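Polymerase X (Deinococcus radiodurans, PDB 2W9M) probably catalyses DNA synthesis from deoxyribonucleoside triphosphates as a family X DNA polymerase, and carries a PHP domain that holds three zinc ions. Local coordinates at residues Ser162-Leu167 against Leu523-Tyr528; Arg328-Thr333 against Val543-Gly548; His332-Trp337 against Thr361-Arg366; Gly455-Arg460 against Arg494-Trp499; Ile488-Ala493 against Ile513-His518. All coordinates share one frame; numbering follows the deposited sequence.

Interaction 1 of 5, residues Ser162-Leu167 against Leu523-Tyr528; sequences SLRAGL and LRDARY
Arg164 and Tyr528 carry this contact between helix 163-176 and residues 523-528. The arginine CB lies 3.9 Å from Tyr528 OH. CG comes closer, 3.4 Å from the same hydroxyl, because chi1 of -179° sends the chain away from the backbone N and across the phenol end; guanidinium and ring planes end up nearly perpendicular, at 82°. Beyond CG the chain bends at chi3 and turns toward Asp525. There NH2 donates to Asp525 OD1 over 3.2 Å in a salt bridge. The carboxylate oxygen lies close to the guanidinium plane, yet the donor reaches it from above the carboxylate plane. The guanidinium end also packs on Ala492.

Leucines flank the tyrosine. Leu163 CD2 sits 3.9 Å from Tyr528 CD2, whereas Leu167 CD2 meets Tyr528 CE2 at the ring edge and also lies over one face of the Arg527 guanidinium. Ser162 caps the first helix, its OG accepting from Ala165 N. Farther along helix 526-535, Met531 touches both leucines and Gln532 touches Leu163. The arrangement is that of an interdomain helix-helix interface, joining helix 163-176 of the polymerase X region to the zinc-binding PHP domain.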
# COMPACT_ATOMS: atom_id res chain seq x y z
N SER A 162 -6.58 -3.80 -7.27
CA SER A 162 -6.06 -3.50 -5.94
C SER A 162 -7.22 -3.26 -5.00
O SER A 162 -8.31 -2.89 -5.43
CB SER A 162 -5.14 -2.26 -5.97
OG SER A 162 -5.88 -1.07 -6.18
N LEU A 163 -7.00 -3.49 -3.71
CA LEU A 163 -8.03 -3.25 -2.71
C LEU A 163 -8.53 -1.81 -2.77
O LEU A 163 -9.70 -1.54 -2.51
CB LEU A 163 -7.50 -3.55 -1.31
CG LEU A 163 -8.47 -3.29 -0.15
CD1 LEU A 163 -9.76 -4.07 -0.34
CD2 LEU A 163 -7.82 -3.64 1.18
N ARG A 164 -7.63 -0.89 -3.12
CA ARG A 164 -7.97 0.52 -3.18
C ARG A 164 -9.02 0.81 -4.26
O ARG A 164 -10.04 1.43 -3.98
CB ARG A 164 -6.71 1.37 -3.42
CG ARG A 164 -6.99 2.86 -3.48
CD ARG A 164 -5.80 3.67 -3.98
NE ARG A 164 -4.69 3.70 -3.03
CZ ARG A 164 -3.52 3.12 -3.22
NH1 ARG A 164 -3.28 2.46 -4.35
NH2 ARG A 164 -2.57 3.20 -2.30
N ALA A 165 -8.75 0.37 -5.48
CA ALA A 165 -9.68 0.57 -6.60
C ALA A 165 -11.03 -0.10 -6.36
O ALA A 165 -12.08 0.51 -6.56
CB ALA A 165 -9.07 0.09 -7.90
N GLY A 166 -11.00 -1.36 -5.94
CA GLY A 166 -12.22 -2.10 -5.68
C GLY A 166 -13.08 -1.46 -4.59
O GLY A 166 -14.29 -1.37 -4.71
N LEU A 167 -12.43 -1.01 -3.53
CA LEU A 167 -13.13 -0.41 -2.40
C LEU A 167 -13.68 0.97 -2.76
O LEU A 167 -14.81 1.30 -2.41
CB LEU A 167 -12.21 -0.32 -1.18
CG LEU A 167 -12.83 -0.11 0.20
CD1 LEU A 167 -14.07 -0.96 0.36
CD2 LEU A 167 -11.81 -0.44 1.29
N LEU A 523 -1.97 9.54 3.64
CA LEU A 523 -2.21 9.28 5.06
C LEU A 523 -3.54 8.58 5.28
O LEU A 523 -3.77 7.97 6.32
CB LEU A 523 -2.15 10.58 5.87
CG LEU A 523 -0.79 11.30 5.88
CD1 LEU A 523 -0.93 12.71 6.42
CD2 LEU A 523 0.24 10.52 6.67
N ARG A 524 -4.42 8.66 4.29
CA ARG A 524 -5.72 8.00 4.36
C ARG A 524 -5.62 6.52 3.98
O ARG A 524 -6.62 5.81 3.95
CB ARG A 524 -6.75 8.70 3.46
CG ARG A 524 -6.74 10.22 3.54
CD ARG A 524 -8.06 10.81 3.06
NE ARG A 524 -8.95 11.16 4.17
CZ ARG A 524 -9.78 10.31 4.77
NH1 ARG A 524 -9.86 9.05 4.38
NH2 ARG A 524 -10.54 10.74 5.77
N ASP A 525 -4.40 6.07 3.67
CA ASP A 525 -4.18 4.66 3.36
C ASP A 525 -4.19 3.82 4.63
O ASP A 525 -4.35 2.60 4.57
CB ASP A 525 -2.86 4.47 2.61
CG ASP A 525 -2.95 4.91 1.16
OD1 ASP A 525 -1.93 4.82 0.44
OD2 ASP A 525 -4.04 5.36 0.73
N ALA A 526 -4.01 4.47 5.78
CA ALA A 526 -3.99 3.79 7.07
C ALA A 526 -5.13 2.78 7.17
O ALA A 526 -4.98 1.70 7.73
CB ALA A 526 -4.09 4.79 8.19
N ARG A 527 -6.27 3.15 6.60
CA ARG A 527 -7.47 2.31 6.57
C ARG A 527 -7.24 0.94 5.94
O ARG A 527 -7.88 -0.04 6.33
CB ARG A 527 -8.57 3.08 5.85
CG ARG A 527 -9.55 2.26 5.05
CD ARG A 527 -10.14 3.12 3.94
NE ARG A 527 -11.53 2.79 3.66
CZ ARG A 527 -12.21 3.27 2.62
NH1 ARG A 527 -11.62 4.09 1.76
NH2 ARG A 527 -13.48 2.92 2.43
N TYR A 528 -6.33 0.86 4.97
CA TYR A 528 -6.02 -0.42 4.32
C TYR A 528 -5.11 -1.28 5.18
O TYR A 528 -5.26 -2.49 5.24
CB TYR A 528 -5.40 -0.20 2.94
CG TYR A 528 -6.23 0.68 2.04
CD1 TYR A 528 -5.77 1.93 1.63
CD2 TYR A 528 -7.48 0.27 1.60
CE1 TYR A 528 -6.53 2.74 0.81
CE2 TYR A 528 -8.25 1.07 0.77
CZ TYR A 528 -7.77 2.30 0.38
OH TYR A 528 -8.54 3.10 -0.44

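Interaction 2 of 5, residues Arg328-Thr333 against Val543-Gly548; sequences RGMIHT and VVNSLG. With ZN (zinc ion), chain D.
Closure of the PHP barrel is the setting in which Gly329 meets Asn545: the strand holding Gly329 is one outermost member of the seven-stranded parallel sheet, and the 3-10 turn 544-546 covers it. The asparagine grips the glycine twice. Gly329 N donates to the main-chain Asn545 O over 2.9 Å, nearly straight at 175° and in the carbonyl plane. In return, Asn545 ND2 donates a hydrogen bond to Gly329 O at 3.0 Å. With chi1 at -54°, CG lies opposite its own carbonyl carbon, which lets backbone and amide act on the same residue; the acceptor lies close to the amide plane. Ile331 CG1 packs 4.0 Å from Asn545 ND2, crossing the amide at a slant.

Arg328, solvent-exposed, runs extended along the turn, with CB 3.6 Å from Leu547 O and CD 3.6 Å from Ser546 O. At the other end of the strand the chain turns a corner, and His332 NE2 binds a zinc ion while ND1 is hydrogen-bonded to Glu487.

Asn545 has further partners on strand 511-514: ND2 also bonds to Asn514 OD1, and OD1 weakly accepts from Ile513 N. One amide thus bridges the first and last strands, as expected where the distorted beta-alpha barrel of a PHP domain closes.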
# COMPACT_ATOMS: atom_id res chain seq x y z
N ARG A 328 -2.44 7.11 16.81
CA ARG A 328 -2.05 8.45 17.23
C ARG A 328 -0.84 8.93 16.44
O ARG A 328 -0.80 10.08 15.99
CB ARG A 328 -1.74 8.48 18.73
CG ARG A 328 -2.94 8.17 19.62
CD ARG A 328 -2.63 8.48 21.07
NE ARG A 328 -3.74 8.16 21.97
CZ ARG A 328 -3.66 8.22 23.30
NH1 ARG A 328 -2.53 8.61 23.88
NH2 ARG A 328 -4.72 7.91 24.04
N GLY A 329 0.14 8.06 16.27
CA GLY A 329 1.36 8.42 15.56
C GLY A 329 1.38 7.91 14.14
O GLY A 329 1.25 6.71 13.90
N MET A 330 1.54 8.83 13.19
CA MET A 330 1.62 8.48 11.77
C MET A 330 3.07 8.52 11.28
O MET A 330 3.52 9.53 10.75
CB MET A 330 0.74 9.40 10.93
CG MET A 330 -0.75 9.26 11.22
SD MET A 330 -1.53 7.91 10.31
CE MET A 330 -0.79 6.48 11.10
N ILE A 331 3.78 7.42 11.46
CA ILE A 331 5.21 7.40 11.17
C ILE A 331 5.52 6.81 9.80
O ILE A 331 4.65 6.24 9.14
CB ILE A 331 6.02 6.66 12.25
CG1 ILE A 331 5.70 5.17 12.24
CG2 ILE A 331 5.77 7.29 13.62
CD1 ILE A 331 6.53 4.36 13.23
N HIS A 332 6.78 6.96 9.38
CA HIS A 332 7.23 6.54 8.06
C HIS A 332 6.44 7.24 6.95
O HIS A 332 5.68 6.62 6.22
CB HIS A 332 7.16 5.02 7.93
CG HIS A 332 7.78 4.50 6.68
ND1 HIS A 332 7.60 3.20 6.23
CD2 HIS A 332 8.58 5.10 5.76
CE1 HIS A 332 8.26 3.03 5.10
NE2 HIS A 332 8.87 4.17 4.79
N THR A 333 6.64 8.55 6.85
CA THR A 333 6.03 9.35 5.79
C THR A 333 7.14 10.03 5.00
O THR A 333 8.25 10.20 5.50
CB THR A 333 5.10 10.42 6.37
OG1 THR A 333 5.87 11.31 7.19
CG2 THR A 333 4.00 9.79 7.21
N VAL A 543 0.22 -2.58 18.51
CA VAL A 543 0.66 -1.58 17.54
C VAL A 543 1.25 -0.33 18.21
O VAL A 543 0.54 0.39 18.90
CB VAL A 543 -0.52 -1.15 16.64
CG1 VAL A 543 -0.09 -0.06 15.66
CG2 VAL A 543 -1.08 -2.35 15.90
N VAL A 544 2.54 -0.07 17.98
CA VAL A 544 3.20 1.09 18.57
C VAL A 544 2.58 2.43 18.18
O VAL A 544 2.67 3.39 18.93
CB VAL A 544 4.70 1.15 18.22
CG1 VAL A 544 5.43 -0.05 18.79
CG2 VAL A 544 4.88 1.22 16.71
N ASN A 545 1.95 2.50 17.01
CA ASN A 545 1.30 3.73 16.56
C ASN A 545 0.24 4.23 17.54
O ASN A 545 -0.16 5.40 17.48
CB ASN A 545 0.65 3.55 15.19
CG ASN A 545 1.61 3.03 14.15
OD1 ASN A 545 1.95 1.85 14.14
ND2 ASN A 545 2.06 3.91 13.26
N SER A 546 -0.22 3.35 18.43
CA SER A 546 -1.29 3.70 19.36
C SER A 546 -0.77 4.51 20.54
O SER A 546 -1.54 5.02 21.34
CB SER A 546 -1.99 2.43 19.86
OG SER A 546 -1.17 1.71 20.76
N LEU A 547 0.55 4.62 20.63
CA LEU A 547 1.20 5.41 21.67
C LEU A 547 1.21 6.88 21.29
O LEU A 547 1.38 7.23 20.12
CB LEU A 547 2.65 4.94 21.86
CG LEU A 547 2.88 3.49 22.30
CD1 LEU A 547 4.37 3.20 22.44
CD2 LEU A 547 2.14 3.21 23.60
N GLY A 548 1.04 7.75 22.28
CA GLY A 548 1.15 9.18 22.07
C GLY A 548 2.60 9.54 21.80
O GLY A 548 3.48 8.69 21.93
ZN ZN D . 9.15 4.56 2.58

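Interaction 3 of 5, residues His332-Trp337 against Thr361-Arg366; sequences HTHSTW and TADHSR. With ZN (zinc ion), chain D; ZN (zinc ion), chain C.
From Thr333 to Thr361 the two segments pair as neighbouring parallel strands, with a weak bond from Ala362 N to Thr333 O (3.1 Å), then part, their end-to-end directions differing by 69°. A water donates to Thr333 O and, weakly, to Asp363 OD2, linking the two segments.

The imidazoles come next. His334 and His364 form an offset stack, ring centres 4.2 Å apart and planes at 30°, in which CE1 of His334 lies over the face of His364 toward its rim. Each ring serves a different metal: His334 NE2 binds at 2.3 Å the zinc ion that His332 also holds, and His364 NE2 binds a second zinc at 2.1 Å. That second ion stands above one face of the His334 ring, and Ala362 O lies over the opposite face. Ala362 CB fits against His332, 3.6 Å from its CA.

Farther along, Ser335 OG donates to Asp363 OD2 (2.8 Å) on the syn side. With chi1 of 74° the same OG also accepts from Trp337 N, making an ST turn that fixes the hydroxyl between two partners.

Asp516 and Glu401 complete the first zinc site, Asp339 and His518 join His364 at the second. Histidines at the carboxyl ends of neighbouring strands, sharing a metal cluster, are characteristic of the metal site of PHP domains, consistent with the phosphoric ester hydrolase activity inferred for this protein.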
# COMPACT_ATOMS: atom_id res chain seq x y z
N HIS A 332 6.78 6.96 9.38
CA HIS A 332 7.23 6.54 8.06
C HIS A 332 6.44 7.24 6.95
O HIS A 332 5.68 6.62 6.22
CB HIS A 332 7.16 5.02 7.93
CG HIS A 332 7.78 4.50 6.68
ND1 HIS A 332 7.60 3.20 6.23
CD2 HIS A 332 8.58 5.10 5.76
CE1 HIS A 332 8.26 3.03 5.10
NE2 HIS A 332 8.87 4.17 4.79
N THR A 333 6.64 8.55 6.85
CA THR A 333 6.03 9.35 5.79
C THR A 333 7.14 10.03 5.00
O THR A 333 8.25 10.20 5.50
CB THR A 333 5.10 10.42 6.37
OG1 THR A 333 5.87 11.31 7.19
CG2 THR A 333 4.00 9.79 7.21
N HIS A 334 6.85 10.42 3.76
CA HIS A 334 7.86 11.06 2.92
C HIS A 334 7.47 12.49 2.56
O HIS A 334 6.29 12.82 2.47
CB HIS A 334 8.13 10.24 1.66
CG HIS A 334 8.77 8.91 1.94
ND1 HIS A 334 10.11 8.68 1.77
CD2 HIS A 334 8.24 7.75 2.39
CE1 HIS A 334 10.39 7.43 2.10
NE2 HIS A 334 9.26 6.85 2.48
N SER A 335 8.48 13.33 2.36
CA SER A 335 8.27 14.74 2.06
C SER A 335 9.02 15.15 0.80
O SER A 335 9.69 14.34 0.16
CB SER A 335 8.75 15.61 3.22
OG SER A 335 10.17 15.66 3.27
N THR A 336 8.91 16.43 0.46
CA THR A 336 9.63 17.01 -0.66
C THR A 336 11.15 16.82 -0.58
O THR A 336 11.83 16.76 -1.61
CB THR A 336 9.27 18.50 -0.81
OG1 THR A 336 8.23 18.63 -1.79
CG2 THR A 336 10.48 19.31 -1.26
N TRP A 337 11.68 16.71 0.64
CA TRP A 337 13.10 16.44 0.85
C TRP A 337 13.56 15.18 0.10
O TRP A 337 14.71 15.10 -0.35
CB TRP A 337 13.41 16.28 2.34
CG TRP A 337 13.39 17.56 3.09
CD1 TRP A 337 12.31 18.16 3.67
CD2 TRP A 337 14.51 18.41 3.35
NE1 TRP A 337 12.69 19.33 4.28
CE2 TRP A 337 14.04 19.51 4.09
CE3 TRP A 337 15.87 18.35 3.03
CZ2 TRP A 337 14.87 20.54 4.52
CZ3 TRP A 337 16.70 19.38 3.45
CH2 TRP A 337 16.20 20.46 4.18
N THR A 361 8.52 11.62 10.49
CA THR A 361 9.34 11.87 9.31
C THR A 361 10.19 10.65 8.99
O THR A 361 10.64 9.95 9.90
CB THR A 361 10.26 13.09 9.57
OG1 THR A 361 9.55 14.29 9.24
CG2 THR A 361 11.54 13.00 8.76
N ALA A 362 10.40 10.37 7.70
CA ALA A 362 11.19 9.21 7.29
C ALA A 362 11.52 9.19 5.80
O ALA A 362 11.08 8.29 5.07
CB ALA A 362 10.49 7.92 7.70
N ASP A 363 12.30 10.16 5.34
CA ASP A 363 12.70 10.23 3.94
C ASP A 363 13.86 9.27 3.67
O ASP A 363 14.53 8.82 4.59
CB ASP A 363 13.07 11.68 3.57
CG ASP A 363 11.84 12.56 3.40
OD1 ASP A 363 11.02 12.28 2.49
OD2 ASP A 363 11.67 13.53 4.17
N HIS A 364 14.09 8.95 2.39
CA HIS A 364 15.13 8.00 2.03
C HIS A 364 16.51 8.57 2.29
O HIS A 364 16.67 9.77 2.54
CB HIS A 364 15.04 7.60 0.56
CG HIS A 364 13.69 7.13 0.15
ND1 HIS A 364 13.29 5.81 0.25
CD2 HIS A 364 12.64 7.80 -0.38
CE1 HIS A 364 12.05 5.70 -0.19
NE2 HIS A 364 11.63 6.89 -0.57
N SER A 365 17.52 7.71 2.18
CA SER A 365 18.90 8.09 2.43
C SER A 365 19.75 8.00 1.17
O SER A 365 19.33 7.43 0.17
CB SER A 365 19.48 7.20 3.52
OG SER A 365 19.19 5.84 3.26
N ARG A 366 20.95 8.59 1.24
CA ARG A 366 21.99 8.46 0.21
C ARG A 366 21.69 7.46 -0.91
O ARG A 366 21.41 7.85 -2.04
CB ARG A 366 23.30 8.03 0.88
CG ARG A 366 24.35 9.12 1.06
CD ARG A 366 25.36 9.10 -0.08
NE ARG A 366 25.14 10.16 -1.05
CZ ARG A 366 25.67 10.19 -2.27
NH1 ARG A 366 26.45 9.20 -2.68
NH2 ARG A 366 25.41 11.21 -3.09
ZN ZN D . 9.15 4.56 2.58
ZN ZN C . 9.82 6.81 -1.56
O HOH W 1 9.27 12.82 5.63

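Interaction 4 of 5, residues Gly455-Arg460 against Arg494-Trp499; sequences GHATGR and RLDLDW. With ZN (zinc ion), chain E.
Asp496 and the turn 456-459 show how one carboxylate can occupy the N-H groups of a tight bend. Its OD1 accepts from Thr458 N over 3.0 Å through the syn lone pair and, weakly, from Gly459 N at 3.2 Å; OD2 adds a weak bond from Thr458 N. Gly459 N also points to His456 O, the closing bond of this type I turn. The main-chain Asp496 O is taken by Asn489 N, where Leu495 and Asp496 form a G1 bulge facing Asn489, followed by a cis peptide before Leu497.

The turn follows strand 453-454 of the PHP barrel and holds a metal ligand: His456 NE2 binds zinc at 2.4 Å, with Glu401 and His428 as the other ligands. Arg494, extended from CG to NE, lays its guanidinium flat on the imidazole, centres 4.1 Å apart and planes at 16°, so that NH1 sits above the ring centre. This arginine has in addition a long, weak ion pair with Asp516.

Arg460 takes up acceptors of Arg494 and Asp498. Bends at chi2 and chi3 bring NH1 to Arg494 O (3.1 Å, 166°), donor and acceptor lying in each other's planes. NH2 makes a salt bridge to Asp498 OD2 at 3.2 Å, met well above the carboxylate plane. Asp498 OD1 is paired with Arg500, and the same side chain caps the helix that starts at Trp499.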
# COMPACT_ATOMS: atom_id res chain seq x y z
N GLY A 455 10.99 -1.80 7.70
CA GLY A 455 10.04 -1.40 6.67
C GLY A 455 9.66 -2.53 5.72
O GLY A 455 10.47 -3.43 5.48
N HIS A 456 8.44 -2.48 5.19
CA HIS A 456 7.90 -3.50 4.27
C HIS A 456 8.79 -4.73 4.07
O HIS A 456 9.46 -4.86 3.05
CB HIS A 456 7.56 -2.87 2.92
CG HIS A 456 8.61 -1.93 2.43
ND1 HIS A 456 9.80 -2.35 1.88
CD2 HIS A 456 8.64 -0.57 2.40
CE1 HIS A 456 10.52 -1.30 1.54
NE2 HIS A 456 9.84 -0.21 1.85
N ALA A 457 8.77 -5.64 5.04
CA ALA A 457 9.72 -6.76 5.11
C ALA A 457 10.08 -7.43 3.78
O ALA A 457 11.26 -7.71 3.53
CB ALA A 457 9.23 -7.80 6.11
N THR A 458 9.09 -7.68 2.95
CA THR A 458 9.25 -8.57 1.80
C THR A 458 9.56 -7.88 0.47
O THR A 458 10.06 -8.52 -0.46
CB THR A 458 8.00 -9.46 1.65
OG1 THR A 458 8.13 -10.60 2.52
CG2 THR A 458 7.83 -9.94 0.22
N GLY A 459 9.29 -6.59 0.38
CA GLY A 459 9.56 -5.84 -0.83
C GLY A 459 8.56 -6.10 -1.94
O GLY A 459 8.70 -5.59 -3.06
N ARG A 460 7.54 -6.89 -1.64
CA ARG A 460 6.49 -7.21 -2.60
C ARG A 460 5.75 -5.96 -3.09
O ARG A 460 5.58 -5.00 -2.34
CB ARG A 460 5.50 -8.18 -1.96
CG ARG A 460 4.06 -7.85 -2.26
CD ARG A 460 3.19 -7.94 -1.01
NE ARG A 460 2.52 -9.23 -0.89
CZ ARG A 460 1.44 -9.43 -0.14
NH1 ARG A 460 0.91 -8.43 0.55
NH2 ARG A 460 0.89 -10.63 -0.09
N ARG A 494 1.39 -2.48 -1.24
CA ARG A 494 2.32 -3.27 -0.44
C ARG A 494 1.60 -4.24 0.50
O ARG A 494 1.73 -5.46 0.35
CB ARG A 494 3.28 -2.37 0.33
CG ARG A 494 4.25 -1.62 -0.56
CD ARG A 494 5.19 -0.76 0.26
NE ARG A 494 6.05 0.07 -0.58
CZ ARG A 494 7.14 -0.37 -1.21
NH1 ARG A 494 7.49 -1.65 -1.11
NH2 ARG A 494 7.86 0.46 -1.94
N LEU A 495 0.85 -3.70 1.46
CA LEU A 495 0.15 -4.51 2.45
C LEU A 495 1.08 -5.62 2.94
O LEU A 495 0.79 -6.81 2.83
CB LEU A 495 -1.14 -5.07 1.87
CG LEU A 495 -2.06 -3.97 1.33
CD1 LEU A 495 -3.40 -4.52 0.89
CD2 LEU A 495 -2.24 -2.88 2.36
N ASP A 496 2.21 -5.19 3.50
CA ASP A 496 3.33 -6.07 3.79
C ASP A 496 4.06 -5.42 4.96
O ASP A 496 4.40 -4.24 4.86
CB ASP A 496 4.22 -6.11 2.55
CG ASP A 496 5.57 -6.77 2.80
OD1 ASP A 496 6.52 -6.45 2.05
OD2 ASP A 496 5.68 -7.60 3.72
N LEU A 497 4.31 -6.13 6.05
CA LEU A 497 4.08 -7.57 6.25
C LEU A 497 2.68 -8.12 5.95
O LEU A 497 1.68 -7.53 6.35
CB LEU A 497 4.44 -7.92 7.69
CG LEU A 497 4.55 -9.38 8.11
CD1 LEU A 497 5.75 -10.03 7.44
CD2 LEU A 497 4.63 -9.49 9.63
N ASP A 498 2.63 -9.26 5.26
CA ASP A 498 1.36 -9.91 4.94
C ASP A 498 0.61 -10.25 6.22
O ASP A 498 1.22 -10.62 7.23
CB ASP A 498 1.61 -11.19 4.13
CG ASP A 498 0.34 -11.75 3.53
OD1 ASP A 498 0.04 -12.93 3.79
OD2 ASP A 498 -0.35 -11.02 2.79
N TRP A 499 -0.72 -10.13 6.19
CA TRP A 499 -1.52 -10.38 7.39
C TRP A 499 -1.43 -11.84 7.83
O TRP A 499 -1.63 -12.15 9.00
CB TRP A 499 -2.98 -9.95 7.21
CG TRP A 499 -3.76 -10.78 6.23
CD1 TRP A 499 -3.97 -10.50 4.91
CD2 TRP A 499 -4.43 -12.03 6.48
NE1 TRP A 499 -4.72 -11.49 4.33
CE2 TRP A 499 -5.02 -12.44 5.27
CE3 TRP A 499 -4.58 -12.83 7.61
CZ2 TRP A 499 -5.75 -13.62 5.16
CZ3 TRP A 499 -5.31 -14.00 7.50
CH2 TRP A 499 -5.88 -14.38 6.29
ZN ZN E . 10.41 2.12 1.42

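Interaction 5 of 5, residues Ile488-Ala493 against Ile513-His518; sequences INANAA and INTDAH. With ZN (zinc ion), chain D; ZN (zinc ion), chain C.
Similar first torsions bring Asn489 and Asp516 together: chi1 is -163° in the asparagine and -158° in the aspartate, so in both residues CG swings away from the backbone N and lies beside the carbonyl carbon. Asn489 ND2 then donates to Asp516 OD2 over 3.2 Å. The oxygen lies near the amide plane, but it is approached on its anti side and somewhat out of the carboxylate plane, the two flat groups being turned 63° apart. The other oxygen, OD1, binds zinc at 2.4 Å, so the carboxylate is shared between metal and amide.

The strands leading to this pair run side by side. Ala490 N gives a straight bond to Asn514 O at 2.6 Å, while Asn514 N reaches Ile488 O only weakly. Ala490 CB touches Ile513 CG2 at 4.3 Å.

Past the strand the chain folds into successive Asx turns: Asn489 OD1 accepts from Asn491 N (3.1 Å), and Asn491 OD1 from Ala493 N. A water accepting from Asn491 ND2 and donating to Thr515 O ties the turns to residues 513-518. His518 NE2 binds a neighbouring zinc at 2.1 Å, its ND1 held weakly by Asp516 O.

Glu487 accepts from both Asn489 ND2 and Asn514 ND2. The chemistry implies a layered site: Asn489, oriented by Glu487 and its Asx turn, is a second-shell residue that probably sets the rotation of the Asp516 carboxylate and leaves OD1 directed at the metal.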
# COMPACT_ATOMS: atom_id res chain seq x y z
N ILE A 488 3.69 -3.11 9.17
CA ILE A 488 2.62 -3.52 8.27
C ILE A 488 2.33 -2.32 7.39
O ILE A 488 1.60 -1.40 7.78
CB ILE A 488 1.35 -3.94 9.03
CG1 ILE A 488 1.63 -5.19 9.88
CG2 ILE A 488 0.21 -4.19 8.06
CD1 ILE A 488 0.46 -5.59 10.75
N ASN A 489 2.94 -2.30 6.21
CA ASN A 489 2.87 -1.15 5.33
C ASN A 489 1.47 -1.00 4.76
O ASN A 489 0.99 -1.87 4.03
CB ASN A 489 3.92 -1.27 4.22
CG ASN A 489 4.18 0.05 3.52
OD1 ASN A 489 3.31 0.60 2.86
ND2 ASN A 489 5.40 0.56 3.68
N ALA A 490 0.82 0.09 5.12
CA ALA A 490 -0.58 0.31 4.77
C ALA A 490 -0.81 0.70 3.31
O ALA A 490 -1.94 0.69 2.84
CB ALA A 490 -1.21 1.35 5.70
N ASN A 491 0.25 1.06 2.59
CA ASN A 491 0.11 1.39 1.17
C ASN A 491 -0.52 0.21 0.43
O ASN A 491 -0.02 -0.91 0.51
CB ASN A 491 1.45 1.78 0.54
CG ASN A 491 1.32 2.17 -0.93
OD1 ASN A 491 1.19 1.31 -1.81
ND2 ASN A 491 1.36 3.46 -1.21
N ALA A 492 -1.61 0.47 -0.29
CA ALA A 492 -2.41 -0.58 -0.93
C ALA A 492 -1.63 -1.47 -1.90
O ALA A 492 -2.06 -2.59 -2.21
CB ALA A 492 -3.62 0.02 -1.64
N ALA A 493 -0.48 -1.00 -2.38
CA ALA A 493 0.33 -1.79 -3.30
C ALA A 493 1.33 -2.65 -2.55
O ALA A 493 2.04 -3.45 -3.15
CB ALA A 493 1.03 -0.90 -4.30
N ILE A 513 1.62 0.01 12.04
CA ILE A 513 0.81 0.23 10.85
C ILE A 513 1.17 1.58 10.23
O ILE A 513 0.69 2.62 10.68
CB ILE A 513 -0.70 0.16 11.16
CG1 ILE A 513 -1.03 -1.14 11.88
CG2 ILE A 513 -1.52 0.26 9.88
CD1 ILE A 513 -2.47 -1.23 12.36
N ASN A 514 2.02 1.54 9.21
CA ASN A 514 2.56 2.76 8.61
C ASN A 514 2.09 2.95 7.17
O ASN A 514 2.09 2.01 6.38
CB ASN A 514 4.09 2.72 8.63
CG ASN A 514 4.66 2.59 10.05
OD1 ASN A 514 3.94 2.76 11.04
ND2 ASN A 514 5.95 2.28 10.15
N THR A 515 1.69 4.17 6.84
CA THR A 515 1.12 4.47 5.53
C THR A 515 2.17 4.59 4.42
O THR A 515 1.87 4.34 3.25
CB THR A 515 0.32 5.78 5.58
OG1 THR A 515 1.18 6.85 5.99
CG2 THR A 515 -0.83 5.67 6.56
N ASP A 516 3.39 4.96 4.79
CA ASP A 516 4.44 5.22 3.81
C ASP A 516 3.98 6.30 2.83
O ASP A 516 4.30 6.25 1.64
CB ASP A 516 4.80 3.94 3.06
CG ASP A 516 6.18 4.00 2.43
OD1 ASP A 516 6.81 5.08 2.47
OD2 ASP A 516 6.65 2.97 1.90
N ALA A 517 3.23 7.28 3.34
CA ALA A 517 2.66 8.34 2.51
C ALA A 517 3.72 9.18 1.78
O ALA A 517 4.64 9.72 2.40
CB ALA A 517 1.76 9.24 3.35
N HIS A 518 3.57 9.31 0.47
CA HIS A 518 4.42 10.18 -0.32
C HIS A 518 3.69 11.47 -0.68
O HIS A 518 4.21 12.33 -1.39
CB HIS A 518 4.90 9.46 -1.58
CG HIS A 518 5.98 8.46 -1.32
ND1 HIS A 518 5.74 7.25 -0.71
CD2 HIS A 518 7.31 8.50 -1.57
CE1 HIS A 518 6.87 6.58 -0.60
NE2 HIS A 518 7.84 7.32 -1.11
ZN ZN D . 9.15 4.56 2.58
ZN ZN C . 9.82 6.81 -1.56
O HOH W 2 0.43 5.61 0.72

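From the N terminus, interaction 1 opens at residues 162-167, within the polymerase region, and closes only at 523-528, beyond the last barrel strand. Interaction 2 opens at 328-333 and closes later still, at 543-548, so these two long loops cross. Interaction 3 starts from the same strand as interaction 2 and closes quickly, across one beta-alpha-beta unit. Interactions 4 and 5 follow it in series and cross each other, 488-493 lying between the segments of interaction 4. All three nest inside interaction 1. Interactions 3, 4 and 5 gather the zinc ligands, interaction 2 sets loop 543-548 against the first barrel strand, and interaction 1 ties the barrel to the polymerase region.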